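Local coordinates for protein endonuclease and methylase LlaGI (Lactococcus lactis, PDB 5FFJ) that acts as a Type ISP restriction-modification enzyme joining a helicase-like ATPase to a DNA methyltransferase, here without its nuclease and bound to a DNA substrate mimic, at residues A[784-789]-A[813-818]; A[607-612]-A[636-641]. All blocks are in the same frame, centred on the assembly; numbering follows the deposited sequence.

Contact 1: residues A[784-789]-A[813-818]; sequences LSYYIA and IVLTDT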
loop_
_atom_site.group_PDB
_atom_site.type_symbol
_atom_site.label_atom_id
_atom_site.label_comp_id
_atom_site.label_asym_id
_atom_site.label_seq_id
_atom_site.Cartn_x
_atom_site.Cartn_y
_atom_site.Cartn_z
ATOM N N LEU A 784 -6.075 -7.943 -14.428
ATOM C CA LEU A 784 -7.134 -6.942 -14.517
ATOM C C LEU A 784 -6.674 -5.664 -15.206
ATOM O O LEU A 784 -7.473 -4.972 -15.837
ATOM C CB LEU A 784 -7.666 -6.614 -13.123
ATOM C CG LEU A 784 -8.847 -7.469 -12.660
ATOM C CD1 LEU A 784 -8.542 -8.952 -12.788
ATOM C CD2 LEU A 784 -9.216 -7.122 -11.227
ATOM N N SER A 785 -5.391 -5.349 -15.081
ATOM C CA SER A 785 -4.840 -4.168 -15.730
ATOM C C SER A 785 -4.705 -4.410 -17.229
ATOM O O SER A 785 -4.824 -3.481 -18.029
ATOM C CB SER A 785 -3.486 -3.802 -15.123
ATOM O OG SER A 785 -3.603 -3.568 -13.731
ATOM N N TYR A 786 -4.463 -5.662 -17.606
ATOM C CA TYR A 786 -4.348 -6.032 -19.013
ATOM C C TYR A 786 -5.692 -5.899 -19.728
ATOM O O TYR A 786 -5.789 -5.230 -20.757
ATOM C CB TYR A 786 -3.815 -7.462 -19.149
ATOM C CG TYR A 786 -3.977 -8.055 -20.533
ATOM C CD1 TYR A 786 -5.152 -8.697 -20.903
ATOM C CD2 TYR A 786 -2.952 -7.981 -21.466
ATOM C CE1 TYR A 786 -5.306 -9.239 -22.162
ATOM C CE2 TYR A 786 -3.097 -8.525 -22.729
ATOM C CZ TYR A 786 -4.276 -9.151 -23.073
ATOM O OH TYR A 786 -4.419 -9.690 -24.329
ATOM N N TYR A 787 -6.717 -6.551 -19.181
ATOM C CA TYR A 787 -8.067 -6.498 -19.740
ATOM C C TYR A 787 -8.531 -5.061 -19.946
ATOM O O TYR A 787 -8.880 -4.657 -21.056
ATOM C CB TYR A 787 -9.063 -7.214 -18.821
ATOM C CG TYR A 787 -8.965 -8.725 -18.791
ATOM C CD1 TYR A 787 -8.411 -9.437 -19.848
ATOM C CD2 TYR A 787 -9.442 -9.443 -17.702
ATOM C CE1 TYR A 787 -8.331 -10.818 -19.816
ATOM C CE2 TYR A 787 -9.365 -10.821 -17.660
ATOM C CZ TYR A 787 -8.809 -11.503 -18.719
ATOM O OH TYR A 787 -8.734 -12.877 -18.676
ATOM N N ILE A 788 -8.539 -4.301 -18.857
ATOM C CA ILE A 788 -8.957 -2.908 -18.879
ATOM C C ILE A 788 -8.165 -2.107 -19.905
ATOM O O ILE A 788 -8.720 -1.268 -20.612
ATOM C CB ILE A 788 -8.800 -2.276 -17.483
ATOM C CG1 ILE A 788 -9.794 -2.920 -16.513
ATOM C CG2 ILE A 788 -9.009 -0.763 -17.535
ATOM C CD1 ILE A 788 -9.549 -2.583 -15.066
ATOM N N ALA A 789 -6.864 -2.369 -19.986
ATOM C CA ALA A 789 -6.010 -1.672 -20.937
ATOM C C ALA A 789 -6.411 -1.998 -22.371
ATOM O O ALA A 789 -6.428 -1.120 -23.231
ATOM C CB ALA A 789 -4.555 -2.031 -20.704
ATOM N N ILE A 813 -1.445 -5.863 -27.901
ATOM C CA ILE A 813 -1.286 -5.928 -26.447
ATOM C C ILE A 813 -0.907 -7.333 -25.967
ATOM O O ILE A 813 -1.527 -8.327 -26.352
ATOM C CB ILE A 813 -2.571 -5.463 -25.715
ATOM C CG1 ILE A 813 -2.327 -5.409 -24.203
ATOM C CG2 ILE A 813 -3.753 -6.364 -26.057
ATOM C CD1 ILE A 813 -3.463 -4.787 -23.414
ATOM N N VAL A 814 0.130 -7.394 -25.133
ATOM C CA VAL A 814 0.583 -8.641 -24.520
ATOM C C VAL A 814 0.310 -8.616 -23.013
ATOM O O VAL A 814 -0.063 -7.582 -22.458
ATOM C CB VAL A 814 2.096 -8.875 -24.745
ATOM C CG1 VAL A 814 2.428 -10.355 -24.689
ATOM C CG2 VAL A 814 2.554 -8.293 -26.081
ATOM N N LEU A 815 0.483 -9.766 -22.364
ATOM C CA LEU A 815 0.469 -9.870 -20.905
ATOM C C LEU A 815 1.782 -10.466 -20.383
ATOM O O LEU A 815 1.908 -11.687 -20.277
ATOM C CB LEU A 815 -0.698 -10.740 -20.446
ATOM C CG LEU A 815 -0.757 -10.993 -18.939
ATOM C CD1 LEU A 815 -1.471 -9.862 -18.227
ATOM C CD2 LEU A 815 -1.407 -12.331 -18.660
ATOM N N THR A 816 2.740 -9.613 -20.023
ATOM C CA THR A 816 4.092 -10.078 -19.715
ATOM C C THR A 816 4.859 -9.209 -18.728
ATOM O O THR A 816 4.466 -8.084 -18.419
ATOM C CB THR A 816 4.966 -10.151 -20.984
ATOM O OG1 THR A 816 4.826 -8.936 -21.733
ATOM C CG2 THR A 816 4.581 -11.335 -21.853
ATOM N N ASP A 817 5.968 -9.764 -18.249
ATOM C CA ASP A 817 6.992 -9.019 -17.531
ATOM C C ASP A 817 8.121 -8.722 -18.509
ATOM O O ASP A 817 8.933 -9.603 -18.800
ATOM C CB ASP A 817 7.507 -9.823 -16.334
ATOM C CG ASP A 817 8.625 -9.117 -15.588
ATOM O OD1 ASP A 817 8.756 -7.882 -15.733
ATOM O OD2 ASP A 817 9.369 -9.797 -14.850
ATOM N N THR A 818 8.163 -7.494 -19.021
ATOM C CA THR A 818 9.092 -7.142 -20.095
ATOM C C THR A 818 10.531 -7.400 -19.681
ATOM O O THR A 818 11.400 -7.598 -20.527
ATOM C CB THR A 818 8.971 -5.662 -20.518
ATOM O OG1 THR A 818 9.659 -4.827 -19.581
ATOM C CG2 THR A 818 7.520 -5.241 -20.606
#
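Tyr-786 presses one edge of its ring against the backbone of strand 813-815 and makes most of this contact, reaching Ile-813, Val-814 and Leu-815 with one large side chain. Its CG is anti to the backbone N (chi1 166°), which carries the ring out from helix 784-789 onto the strand. A C-H edge of the ring meets a carbonyl: CD2 of Tyr-786 lies 3.1 Å from O of Val-814, near the ring plane. Ile-813 comes in at a slant, CG1 3.5 Å from CE2 of Tyr-786; Leu-815 crosses at about a right angle, its CD1 3.5 Å from CB of Tyr-786. An aromatic suits this place because it is long enough to bridge axes 9.1 Å apart.

Packing thins toward Ala-789, whose CB is 4.0 Å from CD1 of Ile-813; the small methyl leaves the isoleucine room beside the helix. On the far side of the helix, Leu-784 and Ile-788 point away from the strand and are partly exposed. Strand and helix run nearly antiparallel, at 170°. With strand 776-780 before the helix and parallel to 813-815, they form a beta-alpha-beta crossover at the edge of the methylase sheet, consistent with its Rossmann-like family. No hydrogen bond crosses the interface, and the phenol OH is bonded to Asn-632, so between these segments the association probably rests on shape and apolar burial.

Contact 2: residues A[607-612]-A[636-641]; sequences EMLSQH and QAMESI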
loop_
_atom_site.group_PDB
_atom_site.type_symbol
_atom_site.label_atom_id
_atom_site.label_comp_id
_atom_site.label_asym_id
_atom_site.label_seq_id
_atom_site.Cartn_x
_atom_site.Cartn_y
_atom_site.Cartn_z
ATOM N N GLU A 607 -5.448 -17.812 -7.818
ATOM C CA GLU A 607 -6.012 -16.499 -7.524
ATOM C C GLU A 607 -6.274 -15.713 -8.803
ATOM O O GLU A 607 -7.275 -15.002 -8.908
ATOM C CB GLU A 607 -5.078 -15.701 -6.611
ATOM C CG GLU A 607 -5.013 -16.201 -5.177
ATOM C CD GLU A 607 -3.985 -15.453 -4.347
ATOM O OE1 GLU A 607 -3.487 -14.408 -4.816
ATOM O OE2 GLU A 607 -3.673 -15.912 -3.228
ATOM N N MET A 608 -5.371 -15.836 -9.772
ATOM C CA MET A 608 -5.505 -15.112 -11.028
ATOM C C MET A 608 -6.737 -15.571 -11.798
ATOM O O MET A 608 -7.396 -14.769 -12.459
ATOM C CB MET A 608 -4.254 -15.290 -11.892
ATOM C CG MET A 608 -3.037 -14.541 -11.377
ATOM S SD MET A 608 -1.675 -14.511 -12.555
ATOM C CE MET A 608 -2.322 -13.398 -13.801
ATOM N N LEU A 609 -7.054 -16.859 -11.707
ATOM C CA LEU A 609 -8.211 -17.397 -12.416
ATOM C C LEU A 609 -9.505 -16.997 -11.724
ATOM O O LEU A 609 -10.530 -16.820 -12.378
ATOM C CB LEU A 609 -8.131 -18.920 -12.522
ATOM C CG LEU A 609 -8.002 -19.517 -13.928
ATOM C CD1 LEU A 609 -8.050 -21.033 -13.839
ATOM C CD2 LEU A 609 -9.087 -19.009 -14.875
ATOM N N SER A 610 -9.459 -16.866 -10.401
ATOM C CA SER A 610 -10.616 -16.403 -9.645
ATOM C C SER A 610 -11.086 -15.072 -10.212
ATOM O O SER A 610 -12.218 -14.955 -10.677
ATOM C CB SER A 610 -10.284 -16.259 -8.159
ATOM O OG SER A 610 -11.396 -15.760 -7.433
ATOM N N GLN A 611 -10.192 -14.088 -10.190
ATOM C CA GLN A 611 -10.471 -12.754 -10.713
ATOM C C GLN A 611 -11.054 -12.792 -12.122
ATOM O O GLN A 611 -11.884 -11.955 -12.480
ATOM C CB GLN A 611 -9.193 -11.913 -10.711
ATOM C CG GLN A 611 -8.640 -11.623 -9.325
ATOM C CD GLN A 611 -7.291 -10.929 -9.368
ATOM O OE1 GLN A 611 -6.733 -10.698 -10.442
ATOM N NE2 GLN A 611 -6.759 -10.594 -8.198
ATOM N N HIS A 612 -10.618 -13.759 -12.923
ATOM C CA HIS A 612 -11.137 -13.914 -14.277
ATOM C C HIS A 612 -12.595 -14.366 -14.260
ATOM O O HIS A 612 -13.427 -13.820 -14.985
ATOM C CB HIS A 612 -10.297 -14.913 -15.071
ATOM C CG HIS A 612 -10.929 -15.334 -16.361
ATOM N ND1 HIS A 612 -10.859 -14.572 -17.507
ATOM C CD2 HIS A 612 -11.659 -16.428 -16.680
ATOM C CE1 HIS A 612 -11.511 -15.184 -18.480
ATOM N NE2 HIS A 612 -12.003 -16.314 -18.005
ATOM N N GLN A 636 -9.741 -16.464 -23.604
ATOM C CA GLN A 636 -9.832 -17.807 -24.167
ATOM C C GLN A 636 -8.945 -18.785 -23.400
ATOM O O GLN A 636 -9.368 -19.895 -23.084
ATOM C CB GLN A 636 -9.440 -17.793 -25.646
ATOM N N ALA A 637 -7.721 -18.362 -23.097
ATOM C CA ALA A 637 -6.788 -19.194 -22.343
ATOM C C ALA A 637 -7.332 -19.479 -20.949
ATOM O O ALA A 637 -7.139 -20.571 -20.410
ATOM C CB ALA A 637 -5.428 -18.525 -22.253
ATOM N N MET A 638 -8.008 -18.493 -20.371
ATOM C CA MET A 638 -8.656 -18.667 -19.080
ATOM C C MET A 638 -9.984 -19.406 -19.252
ATOM O O MET A 638 -10.322 -20.282 -18.461
ATOM C CB MET A 638 -8.887 -17.315 -18.404
ATOM C CG MET A 638 -7.621 -16.593 -17.959
ATOM S SD MET A 638 -6.771 -17.421 -16.601
ATOM C CE MET A 638 -5.979 -16.026 -15.802
ATOM N N GLU A 639 -10.730 -19.050 -20.296
ATOM C CA GLU A 639 -12.020 -19.677 -20.577
ATOM C C GLU A 639 -11.837 -21.097 -21.106
ATOM O O GLU A 639 -12.812 -21.835 -21.264
ATOM C CB GLU A 639 -12.827 -18.847 -21.583
ATOM C CG GLU A 639 -13.921 -17.995 -20.954
ATOM C CD GLU A 639 -15.153 -18.807 -20.601
ATOM O OE1 GLU A 639 -15.136 -19.492 -19.559
ATOM O OE2 GLU A 639 -16.135 -18.767 -21.374
ATOM N N SER A 640 -10.591 -21.476 -21.377
ATOM C CA SER A 640 -10.275 -22.852 -21.746
ATOM C C SER A 640 -10.003 -23.689 -20.502
ATOM O O SER A 640 -10.652 -24.710 -20.283
ATOM C CB SER A 640 -9.063 -22.911 -22.677
ATOM O OG SER A 640 -7.894 -22.457 -22.018
ATOM N N ILE A 641 -9.038 -23.251 -19.698
ATOM C CA ILE A 641 -8.621 -23.993 -18.508
ATOM C C ILE A 641 -9.786 -24.261 -17.558
ATOM O O ILE A 641 -9.797 -25.272 -16.854
ATOM C CB ILE A 641 -7.493 -23.242 -17.749
ATOM C CG1 ILE A 641 -7.059 -24.003 -16.489
ATOM C CG2 ILE A 641 -7.929 -21.832 -17.384
ATOM C CD1 ILE A 641 -6.553 -25.403 -16.754
#
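This is an orthogonal helix-helix contact inside the coupler region, where residues 607-612 of helix 602-623 cross residues 636-641 of helix 633-646. The short axes pass 10.5 Å apart with a signed crossing angle of -102°, so contact is confined to a small patch centred on Met-638. The CB of Met-638 sits over one face of the His-612 ring, a CH-pi contact, and the two side chains lie side by side and run opposite ways. His-612 has CG anti to its N (chi1 168°), which sends the imidazole toward the other helix.

From there the methionine bends at chi2 (-68°), bringing its thioether alongside Leu-609, with SD of Met-638 3.3 Å from CD2 of Leu-609. Its methyl continues to the first helix's backbone, CE lying 3.8 Å from O of Met-608. An unbranched, flexible side chain suits this winding route. The other leucine branch meets a second helical turn: CD1 of Leu-609 lies 3.6 Å from CG2 of Ile-641.

The crossing is part of a helical cluster in the coupler, where Phe-588 of helix 580-595 also touches Leu-609, Met-638 and Ile-641. Toward the exposed Glu-639, CG of that residue reaches the imidazole edge, 3.9 Å from NE2 of His-612; its carboxylate stays farther off but might still favour a protonated ring. The ND1 side of the ring is hydrogen-bonded to Tyr-787 of the methylase. An alanine in place of His-612 would probably leave the Tyr-787 hydroxyl without this partner and open a gap above Met-638 CB. On the second helix, Ser-640 OG donates to Ala-637 O, 2.6 Å away and from above the carbonyl plane, which ties the hydroxyl back to its own helix.

In the fold
Contact 2 comes first along the chain, and both of its segments precede contact 1; their centres are about 14 Å apart. Contact 2 lies in the coupler and contact 1 in the N-6 DNA methylase region, yet they touch. Helix 783-797 turns one side to strand 813-815 and another to the coupler helices 602-623 and 633-646. The junction is partly polar, between Tyr-787 and His-612, and partly packing, as where Leu-784 meets Gln-611. Helix 783-797 is thus one of the elements that join the edge of the methylase sheet to the helical coupler.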